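Local coordinates for phospho-furanose lactonase (Mycoplasma synoviae, PDB 3OVG), which hydrolyses 1,4-lactones, notably D-xylono-1,4-lactone 5-phosphate and L-arabino-1,4-lactone 5-phosphate, using two zinc ions held in a TIM barrel of the phosphotriesterase family, at residues A[7-12]-A[148-153]; A[25-30]-A[271-276]; A[54-59]-A[86-91]; A[199-204]-A[343-348]; A[265-270]-A[320-325]. All coordinates share one frame; numbering follows the deposited sequence.

Contact 1 of 5, residues A[7-12]-A[148-153]; sequences FARTVL and KAKAGI
Arg-9 meets Lys-150, Ala-151 and Gly-152 where strand 7-10, half of an antiparallel hairpin with strand 13-16, runs beside the loop leading into strand 157-160 of the TIM barrel. The two backbones are joined through water. At Arg-9, the N gives its hydrogen to water 2, which donates on to Gly-152 O at 2.8 Å. With CG anti to N (chi1 173°), the side chain lies across the loop, and its CD rests 3.3 Å from Ala-151 O. Lys-150 CD covers one face of the guanidinium; the nearby like charges are probably eased by Asp-14, whose carboxylate forms a salt bridge with Arg-9 NE. Water 1 donates both to Arg-9 O and to Lys-150 O, while Gly-152 CA approaches the same Arg-9 oxygen in a CA-H...O contact of 3.4 Å. At Thr-10, the O receives a bond of 2.6 Å from water 3, which accepts from Lys-150 N. Thr-10 OG1 accepts from Leu-12 N in an ST turn where the strand ends and is also hydrogen-bonded to Gly-13 O. Val-11 makes an apolar contact, its CB 4.1 Å from Ala-149 CB; the same alanine methyl also packs 3.4 Å from Val-11 O.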
# COMPACT_ATOMS: atom_id res chain seq x y z
N PHE A 7 48.39 -10.54 8.20
CA PHE A 7 47.51 -11.32 7.36
C PHE A 7 46.09 -10.76 7.27
O PHE A 7 45.68 -9.96 8.12
CB PHE A 7 47.47 -12.77 7.83
CG PHE A 7 46.76 -12.96 9.14
CD1 PHE A 7 45.40 -13.20 9.17
CD2 PHE A 7 47.46 -12.89 10.34
CE1 PHE A 7 44.73 -13.40 10.41
CE2 PHE A 7 46.83 -13.07 11.56
CZ PHE A 7 45.46 -13.32 11.59
N ALA A 8 45.38 -11.17 6.24
CA ALA A 8 43.93 -11.00 6.15
C ALA A 8 43.33 -12.40 6.22
O ALA A 8 43.96 -13.38 5.83
CB ALA A 8 43.54 -10.31 4.86
N ARG A 9 42.10 -12.50 6.67
CA ARG A 9 41.51 -13.82 6.86
C ARG A 9 40.44 -14.06 5.79
O ARG A 9 39.35 -13.51 5.88
CB ARG A 9 40.89 -13.91 8.26
CG ARG A 9 40.11 -15.19 8.51
CD ARG A 9 40.14 -15.55 9.99
NE ARG A 9 41.51 -15.77 10.46
CZ ARG A 9 41.88 -15.74 11.75
NH1 ARG A 9 41.01 -15.48 12.72
NH2 ARG A 9 43.15 -15.93 12.06
N THR A 10 40.75 -14.86 4.76
CA THR A 10 39.79 -15.16 3.71
C THR A 10 39.09 -16.46 4.02
O THR A 10 39.47 -17.18 4.96
CB THR A 10 40.42 -15.29 2.28
OG1 THR A 10 41.08 -16.56 2.14
CG2 THR A 10 41.39 -14.18 2.00
N VAL A 11 38.04 -16.74 3.25
CA VAL A 11 37.26 -17.96 3.44
C VAL A 11 38.11 -19.18 3.16
O VAL A 11 37.88 -20.23 3.70
CB VAL A 11 35.95 -17.96 2.59
CG1 VAL A 11 35.08 -16.76 3.01
CG2 VAL A 11 36.27 -17.93 1.07
N LEU A 12 39.15 -19.02 2.36
CA LEU A 12 40.00 -20.17 2.09
C LEU A 12 41.24 -20.17 2.96
O LEU A 12 42.11 -21.00 2.76
CB LEU A 12 40.42 -20.19 0.62
CG LEU A 12 39.55 -20.96 -0.39
CD1 LEU A 12 38.18 -21.38 0.13
CD2 LEU A 12 39.45 -20.18 -1.69
N LYS A 148 34.68 -24.96 7.92
CA LYS A 148 36.11 -24.72 8.14
C LYS A 148 36.47 -23.27 7.73
O LYS A 148 37.50 -22.75 8.12
CB LYS A 148 36.99 -25.68 7.32
CG LYS A 148 36.80 -27.16 7.63
CD LYS A 148 37.82 -28.01 6.83
CE LYS A 148 37.44 -29.48 6.77
NZ LYS A 148 37.53 -30.11 8.12
N ALA A 149 35.63 -22.65 6.90
CA ALA A 149 35.85 -21.26 6.50
C ALA A 149 35.52 -20.34 7.68
O ALA A 149 34.51 -20.54 8.36
CB ALA A 149 34.98 -20.89 5.29
N LYS A 150 36.38 -19.35 7.90
CA LYS A 150 36.18 -18.39 8.96
C LYS A 150 35.90 -17.02 8.38
O LYS A 150 36.35 -16.70 7.28
CB LYS A 150 37.41 -18.30 9.87
CG LYS A 150 37.82 -19.61 10.53
CD LYS A 150 39.18 -19.49 11.18
CE LYS A 150 39.76 -20.88 11.53
NZ LYS A 150 41.17 -20.79 12.00
N ALA A 151 35.16 -16.23 9.14
CA ALA A 151 34.98 -14.83 8.85
C ALA A 151 36.26 -14.04 9.09
O ALA A 151 37.07 -14.37 10.00
CB ALA A 151 33.78 -14.25 9.69
N GLY A 152 36.44 -12.99 8.29
CA GLY A 152 37.60 -12.12 8.41
C GLY A 152 37.32 -10.64 8.65
O GLY A 152 38.22 -9.81 8.49
N ILE A 153 36.09 -10.30 9.02
CA ILE A 153 35.70 -8.93 9.37
C ILE A 153 34.37 -9.02 10.12
O ILE A 153 33.66 -10.01 9.99
CB ILE A 153 35.49 -8.08 8.11
CG1 ILE A 153 35.25 -6.59 8.44
CG2 ILE A 153 34.37 -8.65 7.21
CD1 ILE A 153 35.64 -5.71 7.25
O HOH W 1 36.56 -14.55 5.52
O HOH W 2 40.70 -9.83 7.26
O HOH W 3 39.10 -18.98 6.82

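Contact 2 of 5, residues A[25-30]-A[271-276]; sequences CHDHFI and LSLDAG. With ZN (zinc ion), chain G.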
# COMPACT_ATOMS: atom_id res chain seq x y z
N CYS A 25 35.93 -3.29 -1.24
CA CYS A 25 35.81 -3.42 0.22
C CYS A 25 34.40 -3.64 0.75
O CYS A 25 34.22 -3.79 1.96
CB CYS A 25 36.47 -2.23 0.93
SG CYS A 25 38.29 -2.31 0.83
N HIS A 26 33.41 -3.68 -0.13
CA HIS A 26 32.03 -3.90 0.29
C HIS A 26 31.17 -4.28 -0.90
O HIS A 26 30.87 -3.46 -1.74
CB HIS A 26 31.50 -2.65 1.00
CG HIS A 26 30.10 -2.77 1.51
ND1 HIS A 26 29.65 -2.11 2.64
CD2 HIS A 26 29.03 -3.47 1.03
CE1 HIS A 26 28.37 -2.38 2.82
NE2 HIS A 26 27.97 -3.20 1.86
N ASP A 27 30.80 -5.56 -0.97
CA ASP A 27 30.04 -6.02 -2.11
C ASP A 27 29.30 -7.31 -1.80
O ASP A 27 29.32 -7.78 -0.65
CB ASP A 27 30.96 -6.18 -3.32
CG ASP A 27 30.34 -5.63 -4.59
OD1 ASP A 27 29.13 -5.88 -4.78
OD2 ASP A 27 31.03 -4.93 -5.36
N HIS A 28 28.67 -7.90 -2.81
CA HIS A 28 27.78 -9.02 -2.56
C HIS A 28 27.78 -9.91 -3.76
O HIS A 28 28.06 -9.47 -4.84
CB HIS A 28 26.35 -8.54 -2.30
CG HIS A 28 26.24 -7.60 -1.16
ND1 HIS A 28 26.11 -8.04 0.14
CD2 HIS A 28 26.33 -6.25 -1.10
CE1 HIS A 28 26.10 -7.00 0.95
NE2 HIS A 28 26.24 -5.91 0.22
N PHE A 29 27.40 -11.17 -3.55
CA PHE A 29 27.11 -12.06 -4.66
C PHE A 29 25.86 -12.85 -4.36
O PHE A 29 24.91 -12.86 -5.16
CB PHE A 29 28.29 -12.99 -4.92
CG PHE A 29 29.45 -12.31 -5.59
CD1 PHE A 29 29.31 -11.78 -6.87
CD2 PHE A 29 30.67 -12.22 -4.96
CE1 PHE A 29 30.41 -11.14 -7.51
CE2 PHE A 29 31.76 -11.59 -5.59
CZ PHE A 29 31.63 -11.06 -6.87
N ILE A 30 25.87 -13.53 -3.22
CA ILE A 30 24.72 -14.30 -2.77
C ILE A 30 24.02 -13.60 -1.60
O ILE A 30 24.66 -13.27 -0.59
CB ILE A 30 25.17 -15.70 -2.32
CG1 ILE A 30 25.96 -16.39 -3.45
CG2 ILE A 30 23.94 -16.53 -1.85
CD1 ILE A 30 25.12 -16.75 -4.67
N LEU A 271 37.20 1.91 -1.75
CA LEU A 271 36.14 1.92 -2.75
C LEU A 271 35.42 0.56 -2.76
O LEU A 271 35.93 -0.42 -2.22
CB LEU A 271 36.70 2.21 -4.14
CG LEU A 271 36.91 3.68 -4.55
CD1 LEU A 271 37.37 3.73 -6.00
CD2 LEU A 271 35.58 4.42 -4.39
N SER A 272 34.25 0.53 -3.37
CA SER A 272 33.35 -0.62 -3.35
C SER A 272 32.25 -0.34 -4.37
O SER A 272 32.06 0.81 -4.77
CB SER A 272 32.73 -0.80 -1.98
OG SER A 272 31.88 0.29 -1.64
N LEU A 273 31.54 -1.37 -4.80
CA LEU A 273 30.36 -1.19 -5.63
C LEU A 273 29.06 -1.39 -4.78
O LEU A 273 27.99 -0.84 -5.09
CB LEU A 273 30.40 -2.12 -6.85
CG LEU A 273 31.18 -1.57 -8.05
CD1 LEU A 273 31.04 -0.05 -8.05
CD2 LEU A 273 32.63 -1.94 -8.03
N ASP A 274 29.18 -2.14 -3.69
CA ASP A 274 28.00 -2.50 -2.93
C ASP A 274 26.88 -2.94 -3.89
O ASP A 274 25.77 -2.39 -3.87
CB ASP A 274 27.53 -1.32 -2.05
CG ASP A 274 26.35 -1.72 -1.16
OD1 ASP A 274 26.28 -2.91 -0.84
OD2 ASP A 274 25.51 -0.88 -0.80
N ALA A 275 27.17 -3.92 -4.75
CA ALA A 275 26.20 -4.38 -5.75
C ALA A 275 25.24 -5.39 -5.11
O ALA A 275 25.31 -6.60 -5.35
CB ALA A 275 26.95 -5.00 -6.95
N GLY A 276 24.35 -4.87 -4.27
CA GLY A 276 23.52 -5.72 -3.42
C GLY A 276 22.08 -5.86 -3.86
O GLY A 276 21.23 -6.28 -3.07
ZN ZN G . 25.80 -3.84 1.11
O HOH W 4 24.57 -1.84 1.24
O HOH W 5 23.44 -4.43 0.49
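His-26, His-28 and Asp-274 converge on one zinc ion: NE2 of His-26 at 2.4 Å, NE2 of His-28 at 2.3 Å and OD1 of Asp-274 at 2.2 Å. Waters 4 and 5 and the carbamate of carboxylated Lys-155, which also binds the second zinc, complete the site. The His-x-His pair after the first barrel strand and the aspartate after the eighth are the signature of the amidohydrolase superfamily. Asp-274 has CG anti to its N (chi1 -175°), which carries OD1 to the zinc and, as a fellow ligand, to the in-plane edge of the His-28 ring. Each ring is held at both nitrogens, by zinc at NE2 and by Ser-215 (His-26) or Asp-70 (His-28) at ND1, which together fix its rotation. Asp-274 N donates to His-26 O at 2.9 Å. Asp-27 OD1 takes two bonds, one through its anti lone pair from His-28 N and one of 2.8 Å from Ala-275 N above the carboxylate plane. Further back, Cys-25 N bonds almost straight to Leu-271 O (3.0 Å, 171°), closing the barrel between strands 22-25 and 269-271. Strand 236-239 packs against Cys-25, His-26 and Ser-272, while Phe-29 reaches strand 63-68 and helix 48-60.

Contact 3 of 5, residues A[54-59]-A[86-91]; sequences EFKEFI and NAVKNL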
# COMPACT_ATOMS: atom_id res chain seq x y z
N GLU A 54 30.80 -12.72 -12.93
CA GLU A 54 31.04 -11.32 -12.54
C GLU A 54 32.43 -11.18 -11.90
O GLU A 54 33.20 -10.28 -12.25
CB GLU A 54 29.92 -10.78 -11.61
CG GLU A 54 29.83 -9.24 -11.49
CD GLU A 54 29.30 -8.55 -12.77
OE1 GLU A 54 28.95 -9.23 -13.78
OE2 GLU A 54 29.25 -7.30 -12.78
N PHE A 55 32.75 -12.08 -10.97
CA PHE A 55 34.03 -12.04 -10.28
C PHE A 55 35.19 -12.09 -11.29
O PHE A 55 36.17 -11.33 -11.15
CB PHE A 55 34.13 -13.21 -9.31
CG PHE A 55 35.05 -12.96 -8.12
CD1 PHE A 55 36.25 -12.26 -8.27
CD2 PHE A 55 34.69 -13.40 -6.85
CE1 PHE A 55 37.10 -12.02 -7.19
CE2 PHE A 55 35.54 -13.18 -5.75
CZ PHE A 55 36.75 -12.47 -5.92
N LYS A 56 35.08 -12.97 -12.30
CA LYS A 56 36.07 -13.08 -13.39
C LYS A 56 36.23 -11.77 -14.18
O LYS A 56 37.33 -11.41 -14.59
CB LYS A 56 35.72 -14.24 -14.33
CG LYS A 56 35.94 -15.64 -13.68
CD LYS A 56 35.45 -16.81 -14.57
CE LYS A 56 35.92 -18.18 -14.04
NZ LYS A 56 35.21 -19.37 -14.66
N GLU A 57 35.14 -11.05 -14.41
CA GLU A 57 35.31 -9.74 -15.04
C GLU A 57 36.12 -8.77 -14.16
O GLU A 57 36.98 -8.00 -14.64
CB GLU A 57 33.96 -9.13 -15.42
CG GLU A 57 33.35 -9.85 -16.59
CD GLU A 57 31.97 -9.35 -16.96
OE1 GLU A 57 31.63 -8.18 -16.66
OE2 GLU A 57 31.21 -10.17 -17.54
N PHE A 58 35.83 -8.79 -12.87
CA PHE A 58 36.56 -7.98 -11.91
C PHE A 58 38.05 -8.32 -11.91
O PHE A 58 38.88 -7.44 -11.85
CB PHE A 58 35.92 -8.19 -10.53
CG PHE A 58 36.65 -7.54 -9.38
CD1 PHE A 58 36.55 -6.18 -9.16
CD2 PHE A 58 37.37 -8.31 -8.47
CE1 PHE A 58 37.14 -5.58 -8.08
CE2 PHE A 58 38.00 -7.71 -7.38
CZ PHE A 58 37.90 -6.34 -7.18
N ILE A 59 38.36 -9.61 -11.96
CA ILE A 59 39.75 -10.06 -12.01
C ILE A 59 40.36 -9.68 -13.37
O ILE A 59 41.46 -9.10 -13.43
CB ILE A 59 39.85 -11.59 -11.67
CG1 ILE A 59 39.56 -11.81 -10.18
CG2 ILE A 59 41.20 -12.17 -12.04
CD1 ILE A 59 39.20 -13.25 -9.80
N ASN A 86 36.14 -20.78 -4.33
CA ASN A 86 36.91 -21.90 -4.87
C ASN A 86 37.00 -21.84 -6.39
O ASN A 86 38.00 -22.27 -6.97
CB ASN A 86 36.26 -23.23 -4.46
CG ASN A 86 36.68 -23.66 -3.07
OD1 ASN A 86 37.87 -23.70 -2.77
ND2 ASN A 86 35.73 -24.01 -2.24
N ALA A 87 35.95 -21.33 -7.03
CA ALA A 87 35.94 -21.20 -8.47
C ALA A 87 36.96 -20.15 -8.95
O ALA A 87 37.46 -20.22 -10.08
CB ALA A 87 34.55 -20.86 -8.96
N VAL A 88 37.30 -19.20 -8.09
CA VAL A 88 38.24 -18.19 -8.55
C VAL A 88 39.60 -18.21 -7.87
O VAL A 88 40.44 -17.37 -8.19
CB VAL A 88 37.64 -16.74 -8.53
CG1 VAL A 88 36.35 -16.66 -9.34
CG2 VAL A 88 37.45 -16.21 -7.09
N LYS A 89 39.84 -19.14 -6.96
CA LYS A 89 41.12 -19.12 -6.25
C LYS A 89 42.34 -19.24 -7.18
O LYS A 89 43.34 -18.55 -6.97
CB LYS A 89 41.21 -20.13 -5.08
CG LYS A 89 40.89 -21.57 -5.41
CD LYS A 89 41.61 -22.51 -4.39
CE LYS A 89 40.94 -23.90 -4.33
NZ LYS A 89 40.22 -24.34 -5.59
N ASN A 90 42.23 -20.06 -8.23
CA ASN A 90 43.36 -20.25 -9.14
C ASN A 90 43.65 -19.05 -10.04
O ASN A 90 44.74 -18.95 -10.61
CB ASN A 90 43.17 -21.50 -9.99
CG ASN A 90 43.27 -22.74 -9.17
OD1 ASN A 90 43.99 -22.78 -8.15
ND2 ASN A 90 42.54 -23.80 -9.61
N LEU A 91 42.66 -18.15 -10.15
CA LEU A 91 42.80 -16.89 -10.89
C LEU A 91 43.27 -15.78 -9.98
O LEU A 91 43.34 -14.63 -10.40
CB LEU A 91 41.47 -16.48 -11.52
CG LEU A 91 40.92 -17.43 -12.58
CD1 LEU A 91 39.58 -16.95 -13.14
CD2 LEU A 91 41.93 -17.58 -13.71
O HOH W 6 36.04 -21.25 -12.55
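Val-88 sets its CG2 methyl squarely over the face of the Phe-55 ring, 3.8 Å from the centroid and only 10° off the ring normal, a well-formed CH-pi contact. Phe-55 turns its CG roughly opposite the backbone N (chi1 -153°), which presents the ring to the neighbouring segment. On Val-88, CG2 stands between N and the carbonyl carbon, while CG1 takes the place beside N and touches Phe-55 CB and CG at 4.1 Å each. One helical turn on, Ile-59 has CG1 anti to its carbonyl carbon (chi1 -71°), and its CD1 reaches Val-88 CB at 4.0 Å. The other branch, Ile-59 CG2, rests 3.6 Å from the backbone oxygen of Leu-91. These side chains fill the groove between helix 48-60 and the end of helix 78-88 with the turn after it; the two helices follow the first and second strands of the TIM barrel as neighbours in its outer layer. Phe-55 also touches Ile-66 of strand 63-68 on the inner side and meets the ring of Phe-29. Toward solvent, Lys-56 runs out extended beyond CG and crosses Leu-91 at about a right angle, so that Leu-91 CD1 lies against Lys-56 CG at 3.9 Å and against its CE. The charged end stays outside the apolar patch: Lys-56 NZ gives a bond of 2.9 Å to water 6, which donates in turn to Ala-87 O.

Contact 4 of 5, residues A[199-204]-A[343-348]; sequences AKHLIG and KEVLEL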
# COMPACT_ATOMS: atom_id res chain seq x y z
N ALA A 199 32.08 6.12 14.60
CA ALA A 199 33.54 6.21 14.80
C ALA A 199 33.92 6.41 16.26
O ALA A 199 34.68 5.62 16.83
CB ALA A 199 34.20 7.33 13.90
N LYS A 200 33.38 7.44 16.89
CA LYS A 200 33.73 7.73 18.29
C LYS A 200 33.34 6.61 19.22
O LYS A 200 34.06 6.29 20.17
CB LYS A 200 33.09 9.04 18.72
CG LYS A 200 33.73 10.23 17.99
CD LYS A 200 32.73 11.36 17.79
CE LYS A 200 32.80 12.42 18.86
NZ LYS A 200 32.05 13.67 18.43
N HIS A 201 32.19 5.99 18.96
CA HIS A 201 31.75 4.95 19.87
C HIS A 201 32.70 3.78 19.80
O HIS A 201 33.17 3.32 20.83
CB HIS A 201 30.29 4.52 19.60
CG HIS A 201 29.31 5.61 19.84
ND1 HIS A 201 28.10 5.70 19.16
CD2 HIS A 201 29.35 6.68 20.67
CE1 HIS A 201 27.46 6.78 19.57
NE2 HIS A 201 28.20 7.39 20.49
N LEU A 202 33.01 3.31 18.61
CA LEU A 202 33.86 2.13 18.46
C LEU A 202 35.18 2.37 19.15
O LEU A 202 35.67 1.51 19.87
CB LEU A 202 34.10 1.80 16.97
CG LEU A 202 32.88 1.21 16.28
CD1 LEU A 202 33.22 1.13 14.81
CD2 LEU A 202 32.56 -0.17 16.85
N ILE A 203 35.75 3.54 18.91
CA ILE A 203 37.01 3.93 19.51
C ILE A 203 36.84 4.08 21.00
O ILE A 203 37.72 3.72 21.75
CB ILE A 203 37.50 5.26 18.91
CG1 ILE A 203 37.93 5.05 17.45
CG2 ILE A 203 38.62 5.82 19.77
CD1 ILE A 203 38.08 6.40 16.62
N GLY A 204 35.69 4.58 21.43
CA GLY A 204 35.40 4.65 22.85
C GLY A 204 35.36 3.28 23.54
O GLY A 204 35.68 3.17 24.73
N LYS A 343 34.02 7.73 28.98
CA LYS A 343 32.88 8.26 29.73
C LYS A 343 31.68 8.49 28.81
O LYS A 343 30.54 8.20 29.16
CB LYS A 343 33.24 9.59 30.38
CG LYS A 343 34.23 9.49 31.53
CD LYS A 343 34.09 10.73 32.44
CE LYS A 343 34.72 10.52 33.83
NZ LYS A 343 36.22 10.46 33.80
N GLU A 344 31.96 9.07 27.64
CA GLU A 344 30.92 9.39 26.68
C GLU A 344 30.07 8.16 26.31
O GLU A 344 28.85 8.23 26.28
CB GLU A 344 31.52 10.03 25.43
CG GLU A 344 30.53 10.14 24.27
CD GLU A 344 30.86 11.25 23.28
OE1 GLU A 344 31.12 12.40 23.70
OE2 GLU A 344 30.82 10.98 22.06
N VAL A 345 30.73 7.04 26.03
CA VAL A 345 30.02 5.81 25.69
C VAL A 345 29.25 5.22 26.88
O VAL A 345 28.12 4.76 26.73
CB VAL A 345 31.00 4.75 25.11
CG1 VAL A 345 30.32 3.39 25.02
CG2 VAL A 345 31.52 5.21 23.73
N LEU A 346 29.84 5.23 28.06
CA LEU A 346 29.18 4.67 29.24
C LEU A 346 27.92 5.44 29.60
O LEU A 346 26.88 4.87 29.97
CB LEU A 346 30.14 4.69 30.43
CG LEU A 346 31.27 3.67 30.36
CD1 LEU A 346 32.18 3.76 31.60
CD2 LEU A 346 30.71 2.26 30.16
N GLU A 347 27.99 6.76 29.46
CA GLU A 347 26.83 7.56 29.74
C GLU A 347 25.73 7.37 28.67
O GLU A 347 24.55 7.37 29.00
CB GLU A 347 27.21 9.02 29.89
CG GLU A 347 26.10 9.86 30.50
CD GLU A 347 25.92 9.58 31.98
OE1 GLU A 347 26.79 8.89 32.55
OE2 GLU A 347 24.91 10.05 32.55
N LEU A 348 26.11 7.20 27.40
CA LEU A 348 25.14 6.88 26.35
C LEU A 348 24.46 5.52 26.62
O LEU A 348 23.27 5.37 26.44
CB LEU A 348 25.77 6.90 24.96
CG LEU A 348 24.82 6.72 23.76
CD1 LEU A 348 23.68 7.76 23.77
CD2 LEU A 348 25.56 6.72 22.41
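His-201 reaches from helix 195-205 to Val-345 and Leu-348 of helix 343-351, and its side chain traces the contact. From CB the bond to CG runs anti to the carbonyl carbon (chi1 -64°), and the ring is thereby swung toward the second helix although CB itself does not point there. Past CG, the CD2 corner comes to 4.0 Å from Val-345 CG2, with Leu-348 CD2 a little farther off. The far end of the ring is packed more closely: CE1 lies 3.4 Å and NE2 3.3 Å from Leu-348 CD2, the leucine crossing the histidine at about a right angle. Around this ring Leu-168 of helix 165-181 and Gln-291 of the second subunit close in, each also touching Leu-348, so the packing continues into the subunit interface. The motif is a steep helix-helix crossing of -103° with the axes 9.2 Å apart, in which a helix near the C-terminus lies across an outer helix of the TIM barrel. Where the backbones come near each other, Val-345 fits its CG2 branch between His-201 O, at 3.8 Å, and Gly-204 CA; a glycine has no CB to keep the methyl away. Gly-204 is further linked by a backbone hydrogen bond to Ser-342, just ahead of the second helix. On the more open flank Lys-200, its chain bent at chi2 and chi3, brings CE to 4.0 Å from Glu-344 OE2. Lys-200 NZ stays 4.7 Å from that oxygen, too far for a salt bridge.

Contact 5 of 5, residues A[265-270]-A[320-325]; sequences LQKHIT and LVNNPK
The amide of Asn-323 projects into the bend before strand 269-271, with Lys-267 O over one of its faces, 3.3 Å from CG and almost directly above it. At the amide's edge, close to its plane, stand two more carbonyls: Gln-266 O lies 2.7 Å and Ile-269 O 2.9 Å from the atom modelled as OD1. Three carbonyl oxygens thus gather about one amide. The group is probably turned over in the model; an NH2 in that place could direct its two hydrogens at the two edge carbonyls. What lies at the other arm is Lys-267, whose CB is 4.0 Å and CD 3.9 Å from the atom modelled as ND2 of Asn-323 as the lysine, bent at chi2 (-86°), crosses the asparagine at nearly a right angle. Its ammonium forms a salt bridge with Asp-318, which also accepts from Asn-322 ND2 and Gln-266 NE2, while Lys-267 O is bonded by Arg-326. The apolar side of the contact belongs to Thr-270. Its CG2 packs 3.9 Å from Asn-323 CB and 4.1 Å from Pro-324 CG, leaving OG1 to pair with Gln-213. Helix 313-327 makes a wider pi-type turn at 320-322 and is kinked at Pro-324, whose N has no hydrogen to give to the turn before. In the TIM barrel this helix lies against the joint between the last strand and the first: Leu-320 bonds through its backbone to Thr-23 and packs on Ile-22 of strand 22-25, while Thr-270 is hydrogen-bonded through its backbone to Leu-237 and Phe-239 of strand 236-239.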
# COMPACT_ATOMS: atom_id res chain seq x y z
N LEU A 265 44.14 13.36 2.65
CA LEU A 265 43.46 12.27 3.33
C LEU A 265 43.36 11.00 2.50
O LEU A 265 42.53 10.10 2.79
CB LEU A 265 42.06 12.77 3.77
CG LEU A 265 42.01 14.04 4.67
CD1 LEU A 265 40.58 14.34 5.18
CD2 LEU A 265 42.96 13.87 5.88
N GLN A 266 44.18 10.88 1.46
CA GLN A 266 44.06 9.73 0.55
C GLN A 266 44.26 8.34 1.19
O GLN A 266 43.84 7.32 0.64
CB GLN A 266 45.01 9.85 -0.63
CG GLN A 266 46.49 9.66 -0.25
CD GLN A 266 47.37 10.11 -1.38
OE1 GLN A 266 47.36 11.29 -1.74
NE2 GLN A 266 48.11 9.17 -1.98
N LYS A 267 44.93 8.28 2.33
CA LYS A 267 45.10 6.99 3.01
C LYS A 267 43.85 6.53 3.77
O LYS A 267 43.84 5.42 4.33
CB LYS A 267 46.27 7.06 3.98
CG LYS A 267 47.63 7.38 3.32
CD LYS A 267 48.33 6.12 2.81
CE LYS A 267 49.68 6.47 2.16
NZ LYS A 267 50.26 5.24 1.54
N HIS A 268 42.80 7.35 3.79
CA HIS A 268 41.58 7.07 4.56
C HIS A 268 40.34 6.79 3.73
O HIS A 268 39.22 6.99 4.20
CB HIS A 268 41.33 8.21 5.53
CG HIS A 268 42.40 8.31 6.56
ND1 HIS A 268 42.28 7.72 7.80
CD2 HIS A 268 43.64 8.85 6.50
CE1 HIS A 268 43.40 7.93 8.48
NE2 HIS A 268 44.24 8.62 7.72
N ILE A 269 40.56 6.28 2.52
CA ILE A 269 39.49 6.07 1.57
C ILE A 269 39.60 4.69 0.94
O ILE A 269 40.65 4.31 0.41
CB ILE A 269 39.60 7.11 0.44
CG1 ILE A 269 39.56 8.52 1.02
CG2 ILE A 269 38.49 6.88 -0.61
CD1 ILE A 269 39.68 9.62 -0.05
N THR A 270 38.51 3.93 0.97
CA THR A 270 38.49 2.74 0.13
C THR A 270 37.29 2.84 -0.81
O THR A 270 36.47 3.76 -0.69
CB THR A 270 38.43 1.44 0.97
OG1 THR A 270 37.32 1.52 1.85
CG2 THR A 270 39.71 1.28 1.79
N LEU A 320 42.74 1.56 -3.72
CA LEU A 320 42.42 0.21 -4.13
C LEU A 320 43.30 -0.85 -3.46
O LEU A 320 42.86 -1.99 -3.29
CB LEU A 320 42.52 0.06 -5.67
CG LEU A 320 41.61 0.93 -6.54
CD1 LEU A 320 42.00 0.81 -7.99
CD2 LEU A 320 40.14 0.52 -6.36
N VAL A 321 44.55 -0.50 -3.14
CA VAL A 321 45.56 -1.51 -2.73
C VAL A 321 46.15 -1.29 -1.36
O VAL A 321 46.06 -2.16 -0.50
CB VAL A 321 46.71 -1.59 -3.75
CG1 VAL A 321 47.69 -2.69 -3.38
CG2 VAL A 321 46.15 -1.82 -5.12
N ASN A 322 46.76 -0.13 -1.15
CA ASN A 322 47.41 0.20 0.12
C ASN A 322 46.49 0.37 1.34
O ASN A 322 46.77 -0.14 2.43
CB ASN A 322 48.35 1.42 -0.03
CG ASN A 322 49.62 1.10 -0.83
OD1 ASN A 322 50.11 -0.03 -0.81
ND2 ASN A 322 50.13 2.08 -1.56
N ASN A 323 45.38 1.08 1.16
CA ASN A 323 44.45 1.30 2.26
C ASN A 323 43.80 -0.02 2.70
O ASN A 323 43.76 -0.34 3.89
CB ASN A 323 43.43 2.37 1.90
CG ASN A 323 44.09 3.72 1.55
OD1 ASN A 323 43.42 4.65 1.05
ND2 ASN A 323 45.39 3.83 1.80
N PRO A 324 43.34 -0.83 1.73
CA PRO A 324 42.77 -2.11 2.19
C PRO A 324 43.80 -3.06 2.83
O PRO A 324 43.45 -3.84 3.74
CB PRO A 324 42.18 -2.72 0.91
CG PRO A 324 42.02 -1.56 -0.04
CD PRO A 324 43.15 -0.61 0.29
N LYS A 325 45.05 -2.98 2.37
CA LYS A 325 46.13 -3.77 2.93
C LYS A 325 46.30 -3.42 4.41
O LYS A 325 46.55 -4.30 5.26
CB LYS A 325 47.43 -3.53 2.14
CG LYS A 325 48.64 -4.23 2.67
CD LYS A 325 49.63 -4.58 1.52
CE LYS A 325 50.54 -3.44 1.15
NZ LYS A 325 51.87 -3.56 1.86

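How the contacts relate
Contact 2 lies nearest the centre of the chain and alone binds metal; contacts 1 and 4 are also largely buried, but contact 1 works through water and contact 4 through largely apolar packing of two helices, beside a neighbouring subunit. Contacts 3 and 5 are partly buried. Contacts 2 and 5 share strand 269-271, and the helix of contact 5 packs on strand 22-25, which belongs to contact 2: Cys-25 SG touches Thr-270 CB and Pro-324 CG. Phe-29 of contact 2 touches Phe-55 of contact 3, linking the metal loop with the outer helices, and Leu-12 of contact 1 packs on Asn-86 and Lys-89 of contact 3. Contact 4 stands apart, its centre about 40 Å from that of contact 3.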